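Local coordinates for nisin biosynthesis protein nisC (Lactococcus lactis subsp. lactis, PDB 2G0D) that catalyses the cyclisation step of nisin biosynthesis, closing thioether rings in the precursor peptide by joining cysteine thiols to dehydrated residues at a zinc site, at residues I238-E243 with N297-D302; A13-R18 with S368-L373. All blocks are in the same frame, centred on the assembly; numbering follows the deposited sequence.

Contact 1: I238-E243 with N297-D302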
# COMPACT_ATOMS: atom_id res chain seq x y z
N ILE A 238 8.91 -12.99 -13.89
CA ILE A 238 7.83 -13.90 -13.48
C ILE A 238 6.46 -13.34 -13.88
O ILE A 238 5.58 -14.09 -14.29
CB ILE A 238 7.87 -14.26 -11.97
CG1 ILE A 238 9.12 -15.09 -11.64
CG2 ILE A 238 6.61 -15.03 -11.56
CD1 ILE A 238 9.41 -15.23 -10.16
N TYR A 239 6.27 -12.02 -13.76
CA TYR A 239 5.05 -11.40 -14.28
C TYR A 239 4.93 -11.58 -15.79
O TYR A 239 3.86 -11.95 -16.28
CB TYR A 239 4.90 -9.94 -13.82
CG TYR A 239 4.29 -9.90 -12.44
CD1 TYR A 239 2.90 -9.90 -12.27
CD2 TYR A 239 5.11 -9.96 -11.31
CE1 TYR A 239 2.34 -9.93 -10.99
CE2 TYR A 239 4.56 -9.97 -10.03
CZ TYR A 239 3.18 -9.96 -9.88
OH TYR A 239 2.69 -9.97 -8.61
N GLU A 240 6.03 -11.36 -16.51
CA GLU A 240 6.03 -11.49 -17.96
C GLU A 240 5.71 -12.92 -18.38
O GLU A 240 5.01 -13.13 -19.37
CB GLU A 240 7.39 -11.06 -18.56
CG GLU A 240 7.63 -9.53 -18.64
CD GLU A 240 6.64 -8.83 -19.58
OE1 GLU A 240 6.97 -8.63 -20.77
OE2 GLU A 240 5.52 -8.49 -19.12
N LYS A 241 6.21 -13.89 -17.62
CA LYS A 241 6.04 -15.30 -18.00
C LYS A 241 4.61 -15.77 -17.78
O LYS A 241 4.04 -16.44 -18.64
CB LYS A 241 7.01 -16.22 -17.25
CG LYS A 241 7.40 -17.50 -18.03
CD LYS A 241 8.55 -17.20 -19.03
CE LYS A 241 9.12 -18.45 -19.68
NZ LYS A 241 8.23 -19.02 -20.75
N PHE A 242 4.02 -15.40 -16.65
CA PHE A 242 2.72 -15.95 -16.27
C PHE A 242 1.51 -15.06 -16.64
O PHE A 242 0.37 -15.40 -16.32
CB PHE A 242 2.72 -16.38 -14.80
CG PHE A 242 3.62 -17.58 -14.52
CD1 PHE A 242 4.87 -17.41 -13.94
CD2 PHE A 242 3.21 -18.88 -14.85
CE1 PHE A 242 5.70 -18.52 -13.68
CE2 PHE A 242 4.03 -19.98 -14.61
CZ PHE A 242 5.28 -19.80 -14.02
N GLU A 243 1.77 -13.94 -17.33
CA GLU A 243 0.69 -13.08 -17.86
C GLU A 243 -0.27 -13.91 -18.72
O GLU A 243 0.17 -14.74 -19.53
CB GLU A 243 1.24 -11.93 -18.70
CG GLU A 243 0.14 -11.03 -19.23
CD GLU A 243 0.63 -9.90 -20.13
OE1 GLU A 243 1.85 -9.76 -20.37
OE2 GLU A 243 -0.23 -9.14 -20.62
N ASN A 297 13.97 0.96 -18.43
CA ASN A 297 13.43 0.10 -19.48
C ASN A 297 12.15 0.75 -20.02
O ASN A 297 11.16 0.86 -19.30
CB ASN A 297 13.19 -1.30 -18.91
CG ASN A 297 12.81 -2.29 -19.97
OD1 ASN A 297 11.93 -2.05 -20.78
ND2 ASN A 297 13.51 -3.42 -19.99
N ASP A 298 12.18 1.20 -21.27
CA ASP A 298 11.05 1.93 -21.85
C ASP A 298 9.88 1.00 -22.08
O ASP A 298 8.73 1.43 -22.00
CB ASP A 298 11.42 2.61 -23.19
CG ASP A 298 12.21 3.91 -23.02
OD1 ASP A 298 12.18 4.50 -21.92
OD2 ASP A 298 12.87 4.34 -24.01
N TYR A 299 10.19 -0.25 -22.41
CA TYR A 299 9.19 -1.28 -22.64
C TYR A 299 8.32 -1.52 -21.39
O TYR A 299 7.08 -1.55 -21.49
CB TYR A 299 9.85 -2.59 -23.12
CG TYR A 299 8.93 -3.81 -23.06
CD1 TYR A 299 7.87 -3.96 -23.96
CD2 TYR A 299 9.10 -4.79 -22.07
CE1 TYR A 299 7.01 -5.07 -23.90
CE2 TYR A 299 8.25 -5.89 -21.99
CZ TYR A 299 7.21 -6.03 -22.91
OH TYR A 299 6.37 -7.12 -22.83
N PHE A 300 8.96 -1.70 -20.23
CA PHE A 300 8.22 -1.86 -18.95
C PHE A 300 7.34 -0.64 -18.66
O PHE A 300 6.20 -0.80 -18.23
CB PHE A 300 9.16 -2.06 -17.75
CG PHE A 300 9.97 -3.34 -17.79
CD1 PHE A 300 9.57 -4.44 -18.54
CD2 PHE A 300 11.10 -3.46 -17.00
CE1 PHE A 300 10.31 -5.63 -18.54
CE2 PHE A 300 11.86 -4.64 -16.99
CZ PHE A 300 11.46 -5.73 -17.77
N VAL A 301 7.86 0.57 -18.85
CA VAL A 301 7.06 1.75 -18.59
C VAL A 301 5.85 1.78 -19.54
O VAL A 301 4.72 1.93 -19.08
CB VAL A 301 7.87 3.06 -18.68
CG1 VAL A 301 6.95 4.26 -18.53
CG2 VAL A 301 8.94 3.11 -17.58
N ASP A 302 6.10 1.61 -20.84
CA ASP A 302 5.02 1.57 -21.84
C ASP A 302 3.99 0.44 -21.54
O ASP A 302 2.79 0.64 -21.70
CB ASP A 302 5.58 1.48 -23.29
CG ASP A 302 6.37 2.75 -23.71
OD1 ASP A 302 6.31 3.77 -22.98
OD2 ASP A 302 7.06 2.74 -24.78

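Contact 2: A13-R18 with S368-L373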
# COMPACT_ATOMS: atom_id res chain seq x y z
N ALA A 13 -17.30 13.75 14.47
CA ALA A 13 -18.28 13.42 15.53
C ALA A 13 -18.25 11.94 15.95
O ALA A 13 -18.37 11.61 17.13
CB ALA A 13 -19.70 13.81 15.08
N GLN A 14 -18.06 11.04 14.99
CA GLN A 14 -17.94 9.62 15.27
C GLN A 14 -16.69 9.34 16.11
O GLN A 14 -16.72 8.59 17.10
CB GLN A 14 -17.93 8.81 13.97
CG GLN A 14 -19.26 8.89 13.21
CD GLN A 14 -19.29 8.05 11.94
OE1 GLN A 14 -19.11 6.82 11.98
NE2 GLN A 14 -19.54 8.70 10.80
N TRP A 15 -15.59 9.99 15.74
CA TRP A 15 -14.34 9.76 16.44
C TRP A 15 -14.20 10.52 17.75
O TRP A 15 -13.51 10.07 18.64
CB TRP A 15 -13.13 9.94 15.51
CG TRP A 15 -13.00 8.76 14.61
CD1 TRP A 15 -13.43 8.66 13.32
CD2 TRP A 15 -12.48 7.48 14.97
NE1 TRP A 15 -13.17 7.40 12.84
CE2 TRP A 15 -12.58 6.66 13.83
CE3 TRP A 15 -11.92 6.95 16.15
CZ2 TRP A 15 -12.14 5.32 13.83
CZ3 TRP A 15 -11.47 5.62 16.15
CH2 TRP A 15 -11.59 4.83 14.99
N ASP A 16 -14.86 11.67 17.87
CA ASP A 16 -14.95 12.35 19.16
C ASP A 16 -15.67 11.50 20.21
O ASP A 16 -15.26 11.44 21.36
CB ASP A 16 -15.61 13.73 19.01
CG ASP A 16 -14.68 14.76 18.39
OD1 ASP A 16 -13.52 14.42 18.11
OD2 ASP A 16 -15.10 15.92 18.19
N GLU A 17 -16.73 10.81 19.78
CA GLU A 17 -17.50 9.91 20.64
C GLU A 17 -16.69 8.66 21.02
O GLU A 17 -16.63 8.28 22.21
CB GLU A 17 -18.82 9.54 19.97
CG GLU A 17 -19.81 8.74 20.85
CD GLU A 17 -20.06 9.36 22.23
OE1 GLU A 17 -19.86 10.58 22.42
OE2 GLU A 17 -20.47 8.62 23.14
N ARG A 18 -16.08 8.03 20.02
CA ARG A 18 -15.26 6.83 20.23
C ARG A 18 -14.09 7.03 21.18
O ARG A 18 -13.81 6.16 21.99
CB ARG A 18 -14.76 6.26 18.89
CG ARG A 18 -15.76 5.35 18.19
CD ARG A 18 -15.19 4.73 16.91
NE ARG A 18 -14.31 3.60 17.17
CZ ARG A 18 -13.99 2.65 16.28
NH1 ARG A 18 -14.49 2.68 15.04
NH2 ARG A 18 -13.17 1.66 16.63
N SER A 368 -18.81 -0.05 5.48
CA SER A 368 -17.38 -0.09 5.26
C SER A 368 -16.65 0.70 6.34
O SER A 368 -15.41 0.67 6.40
CB SER A 368 -17.06 0.44 3.87
OG SER A 368 -17.70 1.69 3.65
N GLY A 369 -17.40 1.38 7.19
CA GLY A 369 -16.83 2.20 8.25
C GLY A 369 -16.18 3.46 7.69
O GLY A 369 -16.34 3.79 6.50
N THR A 370 -15.43 4.16 8.55
CA THR A 370 -14.93 5.48 8.23
C THR A 370 -13.46 5.49 7.87
O THR A 370 -12.95 6.53 7.50
CB THR A 370 -15.11 6.46 9.41
OG1 THR A 370 -14.35 5.99 10.55
CG2 THR A 370 -16.58 6.62 9.77
N GLY A 371 -12.81 4.34 7.98
CA GLY A 371 -11.36 4.23 7.90
C GLY A 371 -10.76 4.31 6.50
O GLY A 371 -11.47 4.36 5.48
N PHE A 372 -9.43 4.28 6.47
CA PHE A 372 -8.69 4.60 5.28
C PHE A 372 -8.85 3.56 4.20
O PHE A 372 -9.22 3.87 3.05
CB PHE A 372 -7.21 4.75 5.62
CG PHE A 372 -6.33 4.84 4.41
CD1 PHE A 372 -6.42 5.94 3.55
CD2 PHE A 372 -5.42 3.81 4.11
CE1 PHE A 372 -5.61 6.00 2.41
CE2 PHE A 372 -4.64 3.86 2.98
CZ PHE A 372 -4.72 4.97 2.13
N LEU A 373 -8.58 2.30 4.57
CA LEU A 373 -8.36 1.29 3.58
C LEU A 373 -9.65 0.91 2.85
O LEU A 373 -9.68 0.74 1.62
CB LEU A 373 -7.64 0.07 4.22
CG LEU A 373 -7.17 -1.04 3.28
CD1 LEU A 373 -6.27 -0.53 2.14
CD2 LEU A 373 -6.48 -2.20 4.04
O HOH W 1 -15.76 4.56 13.39

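Contact 1: I238-E243 with N297-D302
E240 and Y299 reach for each other from opposite directions between helices 226-242 and 298-314, and the phenol hydroxyl meets the carboxylate. Y299 OH donates to E240 OE1 over a short 2.6 Å, and it arrives on the syn lone pair, the one facing the second oxygen. E240 OE1 sits at the edge of the tyrosine ring, in its plane, and also comes within 3.3 Å of Y299 CE2. The carboxylate and ring planes are 68° apart. With CG opposite its own backbone N (chi1 166°), the tyrosine swings out from its helix toward the glutamate, whose chain bends at chi2 on the way to the phenol. Tyrosine suits this place: its rigid ring spans the distance and ends in a donor. The other oxygen, E240 OE2, forms a salt bridge with K303 and is hydrogen-bonded to Y288 OH, so both carboxylate oxygens are held, and the nearby lysine probably favours the charged form. At the start of the same helix as Y299, N297 OD1 accepts from F300 N at 3.0 Å (162° at the hydrogen), while N297 ND2 lies above one face of the F300 ring, offset toward its rim. This is an asparagine N-cap beside an interhelical tyrosine-carboxylate bond, at the surface of the alpha toroid of the LanC-like fold.

Contact 2: A13-R18 with S368-L373
W15 and T370 supply the one direct hydrogen bond between 13-18 and 368-373: W15 NE1 donates to T370 OG1 at 2.9 Å, with 155° at the hydrogen. The hydroxyl approaches the pyrrole edge of the indole, tilted 16° from the ring plane. T370 can meet it because OG1 stands between the backbone N and the carbonyl carbon (chi1 62°), leaving the methyl for a different neighbour.

Van der Waals contact falls to that methyl. T370 CG2 lies 3.4 Å from Q14 OE1 and 3.8 Å from Q14 CD, the extended glutamine running past the threonine in the opposite direction. The branched residue thus serves two neighbours: its hydroxyl meets the W15 N-H and its methyl the Q14 amide, nearest at OE1. I40 of helix 37-45 touches both W15 and T370.

A water adds a looser link. It accepts from R18 NH1 at 2.8 Å, in the guanidinium plane, and lies 3.5 Å from T370 OG1 in a weak contact. R18 folds back over the six-membered end of the indole, on the same face as the water, with W15 CH2 3.5 Å from the guanidinium plane, over its centre.

The chemistry implies a neutral, directional join: the buried tryptophan, whose bulk is apolar, has its N-H satisfied by a threonine hydroxyl, while R18 packs its guanidinium on W15 and reaches T370 through a water, weakly.

Overall arrangement
Contact 1 lies at the surface and contact 2 is partly buried; their centres are about 40 Å apart, on opposite sides of the chain's centre, and they share no helix. Along the chain, contact 1 is nested inside the long loop that contact 2 closes, since 13-18 is near the N-terminus and 368-373 near the C-terminus. Contact 1 joins two helices through a carboxylate, probably charged. Contact 2 joins a helix to a loop through an uncharged indole N-H and a hydroxyl. That loop also bonds by its backbone at L373 to C324, a zinc ligand, which links the 368-373 loop directly to the zinc site.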